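Local structure of putative fimbriae assembly chaperone (Salmonella typhimurium, 2CO7) at residues B[14-19]-B[95-100]; B[46-51]-B[55-60]; B[168-171]-B[176-179]; B[181-184]-B[188-191]. The protein probably acts as a periplasmic chaperone of the PapD type, helping Saf pilus subunits to fold and holding them until they are assembled into fimbriae. All coordinates share one frame; numbering follows the deposited sequence. Where two conformers were deposited one is given.

Interaction 1 of 4, residues B[14-19]-B[95-100]; sequences VKLGAT and VCIKAV
Leu16 and Ile97 run past one another in opposite directions, the isobutyl fork of the leucine lying alongside the ethyl arm of the isoleucine. Both leucine methyls bear on the same carbon: Leu16 CD1 is 3.9 Å from Ile97 CG1, and Leu16 CD2 is 4.0 Å from it. The other branch of Ile97 serves a second partner, CG2 meeting Val14 CG2 at 4.0 Å where the two side chains cross at a slant. Val14 keeps CG1 between its backbone N and carbonyl carbon (chi1 69°), which leaves CG2 as the methyl turned to Ile97. No hydrogen bond links the two segments, since this is packing between the layers of a beta sandwich: the N-terminal domain has the immunoglobulin-like fold of PapD-family chaperones, and Val34 and Leu76 close in on Ile97 from strands 30-35 and 73-80. Branched aliphatic residues suit such an interior because they fill it without a polar group to satisfy. Ala99, small enough to let the chains draw near, brings its CB to 4.1 Å from Val14 CB. Cys96 and Lys98, alternating with these residues, set out away from 14-19; Cys96 is disulfide-bonded to Cys125. Leu16 N and O hydrogen-bond to an acidic and a polar side chain of another protein's chain.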
ATOM      1  N   VAL B  14       3.247  11.444  -3.834  1.00 19.61           N
ATOM      2  CA  VAL B  14       1.905  11.879  -4.262  1.00 20.28           C
ATOM      3  C   VAL B  14       1.084  12.062  -2.989  1.00 20.17           C
ATOM      4  O   VAL B  14       1.290  11.326  -2.013  1.00 19.32           O
ATOM      5  CB  VAL B  14       1.236  10.896  -5.291  1.00 20.26           C
ATOM      6  CG1 VAL B  14       0.856   9.533  -4.642  1.00 19.94           C
ATOM      7  CG2 VAL B  14       0.016  11.525  -5.927  1.00 24.11           C
ATOM      8  N   LYS B  15       0.166  13.043  -2.964  1.00 18.99           N
ATOM      9  CA  LYS B  15      -0.598  13.299  -1.745  1.00 19.58           C
ATOM     10  C   LYS B  15      -2.044  12.950  -2.000  1.00 19.36           C
ATOM     11  O   LYS B  15      -2.598  13.411  -2.984  1.00 20.63           O
ATOM     12  CB  LYS B  15      -0.493  14.800  -1.391  1.00 19.78           C
ATOM     13  CG  LYS B  15      -1.333  15.239  -0.166  1.00 22.00           C
ATOM     14  CD  LYS B  15      -1.220  16.779   0.010  1.00 22.59           C
ATOM     15  CE  LYS B  15      -2.170  17.323   1.047  1.00 28.67           C
ATOM     16  NZ  LYS B  15      -2.070  18.808   1.134  1.00 28.82           N
ATOM     17  N   LEU B  16      -2.657  12.142  -1.127  1.00 18.52           N
ATOM     18  CA  LEU B  16      -4.093  11.894  -1.209  1.00 19.80           C
ATOM     19  C   LEU B  16      -4.747  12.553  -0.012  1.00 19.08           C
ATOM     20  O   LEU B  16      -4.143  12.654   1.071  1.00 20.01           O
ATOM     21  CB  LEU B  16      -4.387  10.377  -1.202  1.00 19.56           C
ATOM     22  CG  LEU B  16      -4.225   9.600  -2.507  1.00 22.13           C
ATOM     23  CD1 LEU B  16      -3.004   9.939  -3.328  1.00 25.67           C
ATOM     24  CD2 LEU B  16      -4.340   8.080  -2.267  1.00 20.13           C
ATOM     25  N   GLY B  17      -5.975  13.017  -0.194  1.00 20.04           N
ATOM     26  CA  GLY B  17      -6.640  13.766   0.856  1.00 20.84           C
ATOM     27  C   GLY B  17      -7.044  12.999   2.093  1.00 20.54           C
ATOM     28  O   GLY B  17      -7.333  13.589   3.134  1.00 21.58           O
ATOM     29  N   ALA B  18      -7.095  11.687   1.976  1.00 21.37           N
ATOM     30  CA  ALA B  18      -7.520  10.807   3.054  1.00 21.18           C
ATOM     31  C   ALA B  18      -6.828   9.445   2.838  1.00 21.56           C
ATOM     32  O   ALA B  18      -6.308   9.196   1.748  1.00 21.67           O
ATOM     33  CB  ALA B  18      -9.002  10.620   2.998  1.00 21.79           C
ATOM     34  N   THR B  19      -6.900   8.577   3.858  1.00 19.99           N
ATOM     35  CA  THR B  19      -6.331   7.227   3.825  1.00 20.61           C
ATOM     36  C   THR B  19      -7.408   6.173   3.495  1.00 20.42           C
ATOM     37  O   THR B  19      -7.063   5.051   3.141  1.00 21.38           O
ATOM     38  CB  THR B  19      -5.637   6.821   5.149  1.00 20.84           C
ATOM     39  OG1 THR B  19      -6.591   6.873   6.239  1.00 21.04           O
ATOM     40  CG2 THR B  19      -4.387   7.677   5.415  1.00 22.44           C
ATOM     41  N   VAL B  95      -8.955   2.066  -4.184  1.00 19.85           N
ATOM     42  CA  VAL B  95      -8.806   3.161  -5.148  1.00 20.11           C
ATOM     43  C   VAL B  95      -7.307   3.507  -5.141  1.00 20.46           C
ATOM     44  O   VAL B  95      -6.757   3.872  -4.118  1.00 19.26           O
ATOM     45  CB  VAL B  95      -9.787   4.362  -4.856  1.00 21.64           C
ATOM     46  CG1 VAL B  95      -9.594   5.006  -3.452  1.00 20.88           C
ATOM     47  CG2 VAL B  95      -9.675   5.426  -5.936  1.00 22.12           C
ATOM     48  N   CYS B  96      -6.690   3.379  -6.318  1.00 20.19           N
ATOM     49  CA  CYS B  96      -5.249   3.498  -6.476  1.00 21.69           C
ATOM     50  C   CYS B  96      -4.927   4.658  -7.407  1.00 20.87           C
ATOM     51  O   CYS B  96      -5.614   4.887  -8.401  1.00 21.09           O
ATOM     52  CB  CYS B  96      -4.709   2.230  -7.090  1.00 21.49           C
ATOM     53  SG  CYS B  96      -4.792   0.781  -6.014  1.00 24.71           S
ATOM     54  N   ILE B  97      -3.876   5.370  -7.051  1.00 20.09           N
ATOM     55  CA  ILE B  97      -3.424   6.550  -7.768  1.00 20.26           C
ATOM     56  C   ILE B  97      -2.003   6.241  -8.172  1.00 20.16           C
ATOM     57  O   ILE B  97      -1.160   6.063  -7.285  1.00 20.42           O
ATOM     58  CB  ILE B  97      -3.392   7.782  -6.798  1.00 20.89           C
ATOM     59  CG1 ILE B  97      -4.778   8.118  -6.237  1.00 24.61           C
ATOM     60  CG2 ILE B  97      -2.711   9.012  -7.437  1.00 22.73           C
ATOM     61  CD1 ILE B  97      -5.858   8.156  -7.236  1.00 27.40           C
ATOM     62  N   LYS B  98      -1.766   6.124  -9.480  1.00 18.83           N
ATOM     63  CA  LYS B  98      -0.419   5.918 -10.029  1.00 19.60           C
ATOM     64  C   LYS B  98       0.126   7.259 -10.494  1.00 19.88           C
ATOM     65  O   LYS B  98      -0.525   7.955 -11.299  1.00 20.34           O
ATOM     66  CB  LYS B  98      -0.441   4.979 -11.241  1.00 19.12           C
ATOM     67  CG  LYS B  98       0.972   4.700 -11.815  1.00 19.92           C
ATOM     68  CD  LYS B  98       0.950   3.877 -13.114  1.00 21.07           C
ATOM     69  CE  LYS B  98       0.248   2.532 -12.914  1.00 26.93           C
ATOM     70  NZ  LYS B  98       1.099   1.632 -12.064  1.00 26.64           N
ATOM     71  N   ALA B  99       1.324   7.592 -10.015  1.00 19.35           N
ATOM     72  CA  ALA B  99       1.938   8.893 -10.334  1.00 19.11           C
ATOM     73  C   ALA B  99       3.273   8.617 -11.003  1.00 18.62           C
ATOM     74  O   ALA B  99       4.071   7.799 -10.537  1.00 17.38           O
ATOM     75  CB  ALA B  99       2.105   9.750  -9.082  1.00 20.00           C
ATOM     76  N   VAL B 100       3.496   9.323 -12.101  1.00 17.86           N
ATOM     77  CA  VAL B 100       4.625   9.082 -12.990  1.00 19.60           C
ATOM     78  C   VAL B 100       5.298  10.427 -13.327  1.00 19.65           C
ATOM     79  O   VAL B 100       4.659  11.309 -13.905  1.00 19.64           O
ATOM     80  CB  VAL B 100       4.138   8.344 -14.271  1.00 19.34           C
ATOM     81  CG1 VAL B 100       5.232   8.203 -15.260  1.00 20.58           C
ATOM     82  CG2 VAL B 100       3.546   6.958 -13.892  1.00 22.25           C
TER

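Interaction 2 of 4, residues B[46-51]-B[55-60]; sequences SSVKAA and SPAPFL
Val48 reaches over to Ala57 and Phe59, and its three side-chain carbons can be followed in turn. CB lies 4.1 Å from Phe59 CB. With CG1 anti to the backbone N (chi1 -177°), that methyl is directed at the other segment, where it comes within 3.7 Å of Ala57 CB. Both methyls also meet Phe59, CG1 and CG2 each lying 4.0 Å from Phe59 CB. The Phe59 side chain starts out toward Val48, but its ring leads away into the domain interior, where it packs edge-to-face with Tyr23. A beta-branched valine suits a strand and offers two methyls; Ala57 is small enough for its CB to lie against the backbone of Lys49 as well.

Further along, Ala50 N donates to Ser55 O at 2.7 Å. Between these two sites a water accepts from Ala57 N and donates to Val48 O at 2.6 Å. Pro58, the centre of an inverse gamma turn, bends the chain just before strand 59-68 begins. In this hairpin of the N-terminal domain the water stands in for a direct bond between Val48 O and Ala57 N, which implies that the pairing here rests on the Ala50-Ser55 bond and the apolar contacts of Val48.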
ATOM      1  N   SER B  46      -5.885   6.942 -12.206  1.00 20.43           N
ATOM      2  CA  SER B  46      -6.635   6.394 -11.093  0.50 21.75           C
ATOM      3  C   SER B  46      -7.451   5.216 -11.566  1.00 22.26           C
ATOM      4  O   SER B  46      -8.017   5.216 -12.697  1.00 22.41           O
ATOM      5  CB  SER B  46      -7.538   7.441 -10.462  0.50 20.89           C
ATOM      6  OG  SER B  46      -6.872   8.670 -10.306  0.50 22.58           O
ATOM      7  N   SER B  47      -7.483   4.188 -10.718  1.00 23.55           N
ATOM      8  CA  SER B  47      -8.235   2.965 -10.977  1.00 22.99           C
ATOM      9  C   SER B  47      -8.899   2.465  -9.679  1.00 22.42           C
ATOM     10  O   SER B  47      -8.480   2.840  -8.608  1.00 21.68           O
ATOM     11  CB  SER B  47      -7.274   1.885 -11.524  1.00 23.59           C
ATOM     12  OG  SER B  47      -6.197   1.695 -10.598  1.00 27.91           O
ATOM     13  N   VAL B  48      -9.965   1.672  -9.787  1.00 21.39           N
ATOM     14  CA  VAL B  48     -10.546   0.950  -8.615  1.00 21.55           C
ATOM     15  C   VAL B  48     -10.410  -0.557  -8.833  1.00 21.23           C
ATOM     16  O   VAL B  48     -10.727  -1.056  -9.915  1.00 22.83           O
ATOM     17  CB  VAL B  48     -12.035   1.331  -8.372  1.00 20.90           C
ATOM     18  CG1 VAL B  48     -12.577   0.630  -7.132  1.00 18.08           C
ATOM     19  CG2 VAL B  48     -12.159   2.842  -8.154  1.00 23.87           C
ATOM     20  N   LYS B  49      -9.908  -1.278  -7.835  1.00 20.81           N
ATOM     21  CA  LYS B  49      -9.798  -2.752  -7.940  1.00 19.89           C
ATOM     22  C   LYS B  49     -10.636  -3.363  -6.825  1.00 19.26           C
ATOM     23  O   LYS B  49     -10.921  -2.705  -5.813  1.00 20.38           O
ATOM     24  CB  LYS B  49      -8.352  -3.218  -7.791  1.00 20.62           C
ATOM     25  CG  LYS B  49      -7.365  -2.568  -8.780  1.00 21.33           C
ATOM     26  CD  LYS B  49      -7.829  -2.806 -10.172  1.00 26.19           C
ATOM     27  CE  LYS B  49      -7.662  -4.198 -10.624  1.00 27.35           C
ATOM     28  NZ  LYS B  49      -7.474  -4.258 -12.111  1.00 26.34           N
ATOM     29  N   ALA B  50     -10.996  -4.629  -6.998  1.00 17.75           N
ATOM     30  CA  ALA B  50     -11.803  -5.318  -5.985  1.00 17.53           C
ATOM     31  C   ALA B  50     -10.920  -5.551  -4.744  1.00 17.72           C
ATOM     32  O   ALA B  50      -9.698  -5.219  -4.767  1.00 19.12           O
ATOM     33  CB  ALA B  50     -12.296  -6.641  -6.549  1.00 17.15           C
ATOM     34  N   ALA B  51     -11.508  -6.090  -3.666  1.00 17.91           N
ATOM     35  CA  ALA B  51     -10.727  -6.353  -2.422  1.00 19.01           C
ATOM     36  C   ALA B  51      -9.440  -7.160  -2.654  1.00 19.86           C
ATOM     37  O   ALA B  51      -8.434  -6.960  -1.942  1.00 20.94           O
ATOM     38  CB  ALA B  51     -11.621  -7.041  -1.347  1.00 18.03           C
ATOM     39  N   SER B  55      -8.977  -7.952  -9.256  1.00 19.57           N
ATOM     40  CA  SER B  55     -10.204  -8.146 -10.004  1.00 20.08           C
ATOM     41  C   SER B  55     -10.839  -6.753 -10.207  1.00 19.89           C
ATOM     42  O   SER B  55     -10.587  -5.838  -9.412  1.00 20.03           O
ATOM     43  CB  SER B  55     -11.153  -9.057  -9.215  1.00 19.02           C
ATOM     44  OG  SER B  55     -10.751 -10.430  -9.212  1.00 18.40           O
ATOM     45  N   PRO B  56     -11.687  -6.605 -11.238  1.00 20.08           N
ATOM     46  CA  PRO B  56     -12.394  -5.331 -11.418  1.00 20.42           C
ATOM     47  C   PRO B  56     -13.443  -5.061 -10.343  1.00 19.86           C
ATOM     48  O   PRO B  56     -13.950  -5.993  -9.676  1.00 20.85           O
ATOM     49  CB  PRO B  56     -13.121  -5.505 -12.776  1.00 20.71           C
ATOM     50  CG  PRO B  56     -12.478  -6.752 -13.430  1.00 21.43           C
ATOM     51  CD  PRO B  56     -12.057  -7.612 -12.263  1.00 20.42           C
ATOM     52  N   ALA B  57     -13.771  -3.784 -10.181  1.00 20.46           N
ATOM     53  CA  ALA B  57     -14.805  -3.354  -9.233  1.00 21.02           C
ATOM     54  C   ALA B  57     -15.775  -2.434  -9.967  1.00 21.09           C
ATOM     55  O   ALA B  57     -15.380  -1.789 -10.958  1.00 21.58           O
ATOM     56  CB  ALA B  57     -14.173  -2.612  -8.057  1.00 21.35           C
ATOM     57  N   PRO B  58     -17.049  -2.401  -9.524  1.00 21.12           N
ATOM     58  CA  PRO B  58     -18.088  -1.674 -10.259  1.00 21.06           C
ATOM     59  C   PRO B  58     -18.045  -0.189  -9.902  1.00 21.48           C
ATOM     60  O   PRO B  58     -19.074   0.384  -9.478  1.00 20.87           O
ATOM     61  CB  PRO B  58     -19.381  -2.317  -9.736  1.00 21.76           C
ATOM     62  CG  PRO B  58     -19.058  -2.723  -8.336  1.00 21.78           C
ATOM     63  CD  PRO B  58     -17.588  -3.090  -8.326  1.00 21.89           C
ATOM     64  N   PHE B  59     -16.859   0.411 -10.015  1.00 20.83           N
ATOM     65  CA  PHE B  59     -16.727   1.848  -9.762  1.00 21.25           C
ATOM     66  C   PHE B  59     -15.902   2.477 -10.843  1.00 22.38           C
ATOM     67  O   PHE B  59     -15.055   1.815 -11.431  1.00 23.42           O
ATOM     68  CB  PHE B  59     -16.036   2.114  -8.444  1.00 22.03           C
ATOM     69  CG  PHE B  59     -16.827   1.687  -7.243  1.00 20.27           C
ATOM     70  CD1 PHE B  59     -17.552   2.633  -6.511  1.00 22.92           C
ATOM     71  CD2 PHE B  59     -16.848   0.348  -6.846  1.00 20.99           C
ATOM     72  CE1 PHE B  59     -18.306   2.255  -5.383  1.00 23.07           C
ATOM     73  CE2 PHE B  59     -17.609  -0.056  -5.724  1.00 21.19           C
ATOM     74  CZ  PHE B  59     -18.331   0.913  -4.992  1.00 22.27           C
ATOM     75  N   LEU B  60     -16.122   3.769 -11.065  1.00 23.03           N
ATOM     76  CA  LEU B  60     -15.331   4.518 -12.008  1.00 23.59           C
ATOM     77  C   LEU B  60     -14.776   5.722 -11.277  1.00 23.63           C
ATOM     78  O   LEU B  60     -15.443   6.300 -10.422  1.00 21.82           O
ATOM     79  CB  LEU B  60     -16.181   4.933 -13.195  1.00 24.72           C
ATOM     80  CG  LEU B  60     -16.195   4.072 -14.471  1.00 27.13           C
ATOM     81  CD1 LEU B  60     -15.782   2.660 -14.265  1.00 31.64           C
ATOM     82  CD2 LEU B  60     -17.566   4.131 -15.197  1.00 25.51           C
TER
HETATM   83  O   HOH W   1     -12.174  -2.150 -11.842  1.00 18.67           O

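Interaction 3 of 4, residues B[168-171]-B[176-179]; sequences ASVT and PITG
Val170 and Ile177 hold the two segments together through both backbone and side chain. The direct hydrogen bond runs from Ile177 N to Val170 O and is 2.9 Å long. The same oxygen also receives a CA-H...O contact from Pro176 CA at 3.6 Å, so two neighbouring residues converge on one acceptor. A water completes the polar set: it accepts from Val170 N at 3.0 Å and donates to Ile177 O at 2.7 Å, spanning a gap where the backbones have begun to part.

Apolar contacts lie beside these bonds. A chi1 of -176° swings CG1 of Val170 opposite its amide nitrogen and over toward Ile177, where this methyl reaches CB at 3.9 Å and then CG1. Two beta-branched residues suit the pairing, each presenting a broad aliphatic flank close to the main chain. Thr171 turns its methyl to the proline, CG2 lying 3.8 Å from Pro176 CA. These two residues form an antiparallel, non-hydrogen-bonded pair, a position that proline, which lacks an N-H, can occupy without losing a bond.

The pair belongs to the tight hairpin of strands 170-172 and 175-176 in the C-terminal domain. On its other edge strand 170-172 pairs with strand 201-205, Thr171 bonding to Glu202 through the backbone and Val170 packing on Trp203.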
ATOM      1  N   ALA B 168      -6.174  -1.113  14.814  1.00 22.13           N
ATOM      2  CA  ALA B 168      -4.893  -0.475  15.100  1.00 21.79           C
ATOM      3  C   ALA B 168      -4.563  -0.622  16.586  1.00 21.72           C
ATOM      4  O   ALA B 168      -5.458  -0.881  17.412  1.00 21.51           O
ATOM      5  CB  ALA B 168      -4.937   0.983  14.692  1.00 23.05           C
ATOM      6  N   SER B 169      -3.278  -0.473  16.910  1.00 21.62           N
ATOM      7  CA  SER B 169      -2.794  -0.401  18.304  1.00 21.12           C
ATOM      8  C   SER B 169      -3.294  -1.584  19.141  1.00 20.95           C
ATOM      9  O   SER B 169      -3.680  -1.409  20.299  1.00 21.16           O
ATOM     10  CB  SER B 169      -3.216   0.930  18.941  1.00 21.94           C
ATOM     11  OG  SER B 169      -2.560   2.053  18.332  1.00 23.93           O
ATOM     12  N   VAL B 170      -3.316  -2.779  18.538  1.00 20.01           N
ATOM     13  CA  VAL B 170      -3.655  -4.032  19.250  1.00 18.70           C
ATOM     14  C   VAL B 170      -2.552  -4.515  20.237  1.00 18.68           C
ATOM     15  O   VAL B 170      -1.386  -4.632  19.856  1.00 17.47           O
ATOM     16  CB  VAL B 170      -3.959  -5.197  18.249  1.00 18.74           C
ATOM     17  CG1 VAL B 170      -4.397  -6.433  18.995  1.00 18.89           C
ATOM     18  CG2 VAL B 170      -5.018  -4.803  17.217  1.00 20.02           C
ATOM     19  N   THR B 171      -2.921  -4.818  21.486  1.00 17.51           N
ATOM     20  CA  THR B 171      -1.984  -5.406  22.446  1.00 18.04           C
ATOM     21  C   THR B 171      -2.569  -6.613  23.170  1.00 17.98           C
ATOM     22  O   THR B 171      -3.779  -6.696  23.366  1.00 17.05           O
ATOM     23  CB  THR B 171      -1.500  -4.394  23.531  1.00 18.50           C
ATOM     24  OG1 THR B 171      -2.635  -3.787  24.182  1.00 18.81           O
ATOM     25  CG2 THR B 171      -0.601  -3.320  22.902  1.00 17.80           C
ATOM     26  N   PRO B 176       2.516  -5.401  22.153  1.00 23.11           N
ATOM     27  CA  PRO B 176       2.031  -5.055  20.806  1.00 23.50           C
ATOM     28  C   PRO B 176       1.954  -6.241  19.840  1.00 23.87           C
ATOM     29  O   PRO B 176       2.906  -7.003  19.707  1.00 23.71           O
ATOM     30  CB  PRO B 176       3.063  -4.025  20.319  1.00 23.11           C
ATOM     31  CG  PRO B 176       3.570  -3.426  21.554  1.00 23.74           C
ATOM     32  CD  PRO B 176       3.689  -4.582  22.506  1.00 23.67           C
ATOM     33  N   ILE B 177       0.797  -6.384  19.197  1.00 24.85           N
ATOM     34  CA  ILE B 177       0.566  -7.379  18.166  1.00 25.87           C
ATOM     35  C   ILE B 177       0.639  -6.659  16.827  1.00 27.23           C
ATOM     36  O   ILE B 177      -0.169  -5.773  16.546  1.00 28.11           O
ATOM     37  CB  ILE B 177      -0.866  -7.974  18.288  1.00 26.15           C
ATOM     38  CG1 ILE B 177      -1.067  -8.668  19.644  1.00 25.73           C
ATOM     39  CG2 ILE B 177      -1.193  -8.888  17.102  1.00 25.25           C
ATOM     40  CD1 ILE B 177      -0.057  -9.761  19.957  1.00 25.60           C
ATOM     41  N   THR B 178       1.594  -7.036  15.995  1.00 27.80           N
ATOM     42  CA  THR B 178       1.668  -6.468  14.659  1.00 28.78           C
ATOM     43  C   THR B 178       1.309  -7.587  13.687  1.00 28.93           C
ATOM     44  O   THR B 178       1.597  -8.758  13.951  1.00 29.61           O
ATOM     45  CB  THR B 178       3.074  -5.887  14.347  1.00 29.01           C
ATOM     46  OG1 THR B 178       4.021  -6.952  14.215  1.00 29.20           O
ATOM     47  CG2 THR B 178       3.538  -4.948  15.457  1.00 30.08           C
ATOM     48  N   GLY B 179       0.658  -7.249  12.582  1.00 29.11           N
ATOM     49  CA  GLY B 179       0.382  -8.275  11.572  1.00 28.46           C
ATOM     50  C   GLY B 179      -0.991  -8.927  11.596  1.00 27.74           C
ATOM     51  O   GLY B 179      -1.222  -9.894  10.882  1.00 27.20           O
TER
HETATM   52  O   HOH W   2      -1.230  -3.249  16.473  1.00 29.08           O

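Interaction 4 of 4, residues B[181-184]-B[188-191]; sequences EYVP and DKTL. With SO4 (sulfate ion), chain D.
Glu181 and Lys189 form a salt bridge, with Lys189 NZ donating to Glu181 OE1 at 2.6 Å and meeting that oxygen nearly along its C-O axis. The two side chains cross at about a right angle. Lys189 is bent at chi2 (-68°), which folds its chain over the loop before the ammonium group arrives at the carboxylate. A long, flexible lysine suits the place, since its methylenes have partners of their own on the way to the charge.

Those methylenes make the apolar part of the contact. Lys189 CG lies 3.9 Å from Val183 CG2, the two side chains sliding past each other in opposite directions, and CE comes 4.0 Å from Pro184 CD, where lysine and proline are again roughly perpendicular. CE also passes close to a backbone oxygen, Tyr182 O, at 3.2 Å.

All this belongs to the C-terminal domain of the PapD-type chaperone, where an irregular loop leads into strand 187-191. That strand pairs with strand 154-159, Lys189 bonding with Val157 through the backbone, while the loop is tied to its surroundings by Val183 with Met165 and by Pro184 O with Asn159.

Away from the lysine, a sulfate ion, probably from the crystallisation liquor, rests against the loop. Tyr182 N donates to sulfate O3 at 3.0 Å, with 148° at the hydrogen. The sulfur lies in the plane of the tyrosine ring, at its edge, and sulfate O2 is 3.5 Å from Tyr182 CD1. The anion is also hydrogen-bonded by Lys127 of the chain of another protein.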
ATOM      1  N   GLU B 181      -4.261  -8.695   9.981  1.00 27.09           N
ATOM      2  CA  GLU B 181      -4.827  -8.019   8.804  1.00 25.97           C
ATOM      3  C   GLU B 181      -6.210  -7.450   9.151  1.00 25.18           C
ATOM      4  O   GLU B 181      -6.808  -7.840  10.168  1.00 25.12           O
ATOM      5  CB  GLU B 181      -4.941  -9.006   7.643  1.00 26.44           C
ATOM      6  CG  GLU B 181      -3.599  -9.471   7.057  1.00 28.11           C
ATOM      7  CD  GLU B 181      -3.714 -10.740   6.204  1.00 29.16           C
ATOM      8  OE1 GLU B 181      -4.746 -11.456   6.293  1.00 32.54           O
ATOM      9  OE2 GLU B 181      -2.746 -11.040   5.466  1.00 33.64           O
ATOM     10  N   TYR B 182      -6.734  -6.539   8.333  1.00 22.02           N
ATOM     11  CA  TYR B 182      -8.113  -6.077   8.526  1.00 21.09           C
ATOM     12  C   TYR B 182      -9.044  -7.290   8.516  1.00 19.81           C
ATOM     13  O   TYR B 182      -8.753  -8.270   7.850  1.00 18.80           O
ATOM     14  CB  TYR B 182      -8.524  -5.069   7.467  1.00 20.86           C
ATOM     15  CG  TYR B 182      -8.604  -5.567   6.048  1.00 21.38           C
ATOM     16  CD1 TYR B 182      -7.550  -5.328   5.136  1.00 21.54           C
ATOM     17  CD2 TYR B 182      -9.762  -6.211   5.587  1.00 21.95           C
ATOM     18  CE1 TYR B 182      -7.649  -5.753   3.809  1.00 22.32           C
ATOM     19  CE2 TYR B 182      -9.881  -6.647   4.262  1.00 19.73           C
ATOM     20  CZ  TYR B 182      -8.846  -6.400   3.379  1.00 22.18           C
ATOM     21  OH  TYR B 182      -9.057  -6.842   2.088  1.00 22.10           O
ATOM     22  N   VAL B 183     -10.077  -7.244   9.337  1.00 19.51           N
ATOM     23  CA  VAL B 183     -11.023  -8.342   9.481  1.00 18.69           C
ATOM     24  C   VAL B 183     -12.309  -8.015   8.706  1.00 18.94           C
ATOM     25  O   VAL B 183     -13.022  -7.077   9.056  1.00 19.93           O
ATOM     26  CB  VAL B 183     -11.380  -8.605  10.961  1.00 18.16           C
ATOM     27  CG1 VAL B 183     -12.003  -9.960  11.087  1.00 18.86           C
ATOM     28  CG2 VAL B 183     -10.117  -8.506  11.844  1.00 18.77           C
ATOM     29  N   PRO B 184     -12.592  -8.777   7.635  1.00 19.13           N
ATOM     30  CA  PRO B 184     -13.832  -8.514   6.886  1.00 18.92           C
ATOM     31  C   PRO B 184     -15.117  -8.757   7.677  1.00 19.21           C
ATOM     32  O   PRO B 184     -15.107  -9.395   8.768  1.00 19.84           O
ATOM     33  CB  PRO B 184     -13.699  -9.453   5.657  1.00 19.36           C
ATOM     34  CG  PRO B 184     -12.170  -9.622   5.516  1.00 20.18           C
ATOM     35  CD  PRO B 184     -11.817  -9.853   6.998  1.00 18.55           C
ATOM     36  N   ASP B 188     -13.294 -14.077  10.400  1.00 18.23           N
ATOM     37  CA  ASP B 188     -12.289 -14.183  11.449  1.00 19.96           C
ATOM     38  C   ASP B 188     -10.902 -14.029  10.857  1.00 19.37           C
ATOM     39  O   ASP B 188     -10.699 -14.309   9.663  1.00 18.87           O
ATOM     40  CB  ASP B 188     -12.351 -15.555  12.093  1.00 20.51           C
ATOM     41  CG  ASP B 188     -13.750 -15.975  12.395  1.00 22.45           C
ATOM     42  OD1 ASP B 188     -14.466 -15.136  12.960  1.00 25.53           O
ATOM     43  OD2 ASP B 188     -14.146 -17.110  12.008  1.00 25.92           O
ATOM     44  N   LYS B 189      -9.951 -13.643  11.708  1.00 19.79           N
ATOM     45  CA  LYS B 189      -8.523 -13.657  11.399  1.00 19.52           C
ATOM     46  C   LYS B 189      -7.772 -14.334  12.530  1.00 20.73           C
ATOM     47  O   LYS B 189      -8.124 -14.172  13.699  1.00 19.28           O
ATOM     48  CB  LYS B 189      -7.957 -12.234  11.213  1.00 19.71           C
ATOM     49  CG  LYS B 189      -8.467 -11.521   9.971  1.00 21.30           C
ATOM     50  CD  LYS B 189      -7.934 -12.188   8.712  1.00 20.83           C
ATOM     51  CE  LYS B 189      -8.150 -11.345   7.497  1.00 27.15           C
ATOM     52  NZ  LYS B 189      -7.288 -11.842   6.346  1.00 24.12           N
ATOM     53  N   THR B 190      -6.724 -15.061  12.159  1.00 21.55           N
ATOM     54  CA  THR B 190      -5.896 -15.810  13.112  1.00 23.93           C
ATOM     55  C   THR B 190      -4.445 -15.445  12.880  1.00 25.39           C
ATOM     56  O   THR B 190      -3.949 -15.537  11.758  1.00 26.23           O
ATOM     57  CB  THR B 190      -6.041 -17.336  12.940  1.00 22.93           C
ATOM     58  OG1 THR B 190      -7.379 -17.731  13.236  1.00 24.51           O
ATOM     59  CG2 THR B 190      -5.062 -18.105  13.868  1.00 23.84           C
ATOM     60  N   LEU B 191      -3.762 -15.074  13.951  1.00 26.73           N
ATOM     61  CA  LEU B 191      -2.333 -14.770  13.885  1.00 28.26           C
ATOM     62  C   LEU B 191      -1.546 -15.612  14.884  1.00 28.73           C
ATOM     63  O   LEU B 191      -2.025 -15.865  15.991  1.00 28.28           O
ATOM     64  CB  LEU B 191      -2.137 -13.283  14.149  1.00 28.37           C
ATOM     65  CG  LEU B 191      -2.936 -12.703  15.315  1.00 29.84           C
ATOM     66  CD1 LEU B 191      -2.135 -11.630  15.975  1.00 33.31           C
ATOM     67  CD2 LEU B 191      -4.343 -12.190  14.910  1.00 32.40           C
TER
HETATM   68  S   SO4 D1221      -4.395  -3.846   7.067  1.00 16.20           S
HETATM   69  O1  SO4 D1221      -2.992  -3.465   7.313  1.00 17.65           O
HETATM   70  O2  SO4 D1221      -4.867  -3.212   5.843  1.00 14.85           O
HETATM   71  O3  SO4 D1221      -4.382  -5.303   6.961  1.00 14.12           O
HETATM   72  O4  SO4 D1221      -5.247  -3.548   8.231  1.00 15.91           O

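How the interactions relate
From the N terminus, interaction 1 closes the longest loop, bringing residues 14-19 back to 95-100 after 75 intervening residues. Interaction 2 falls within that loop as a short hairpin, and the two meet where strands 42-50 and 91-100 lie side by side: Cys96 N is 3.0 Å from Ser47 O, a probable hydrogen bond. Both lie in the N-terminal domain. Interactions 3 and 4 follow in series in the C-terminal domain, each closing a loop of three or four residues, with their centres about 12 Å apart. No loops cross. Between the domains, interactions 2 and 4 merely approach each other, Ala51 O lying 4.1 Å from Tyr182 OH.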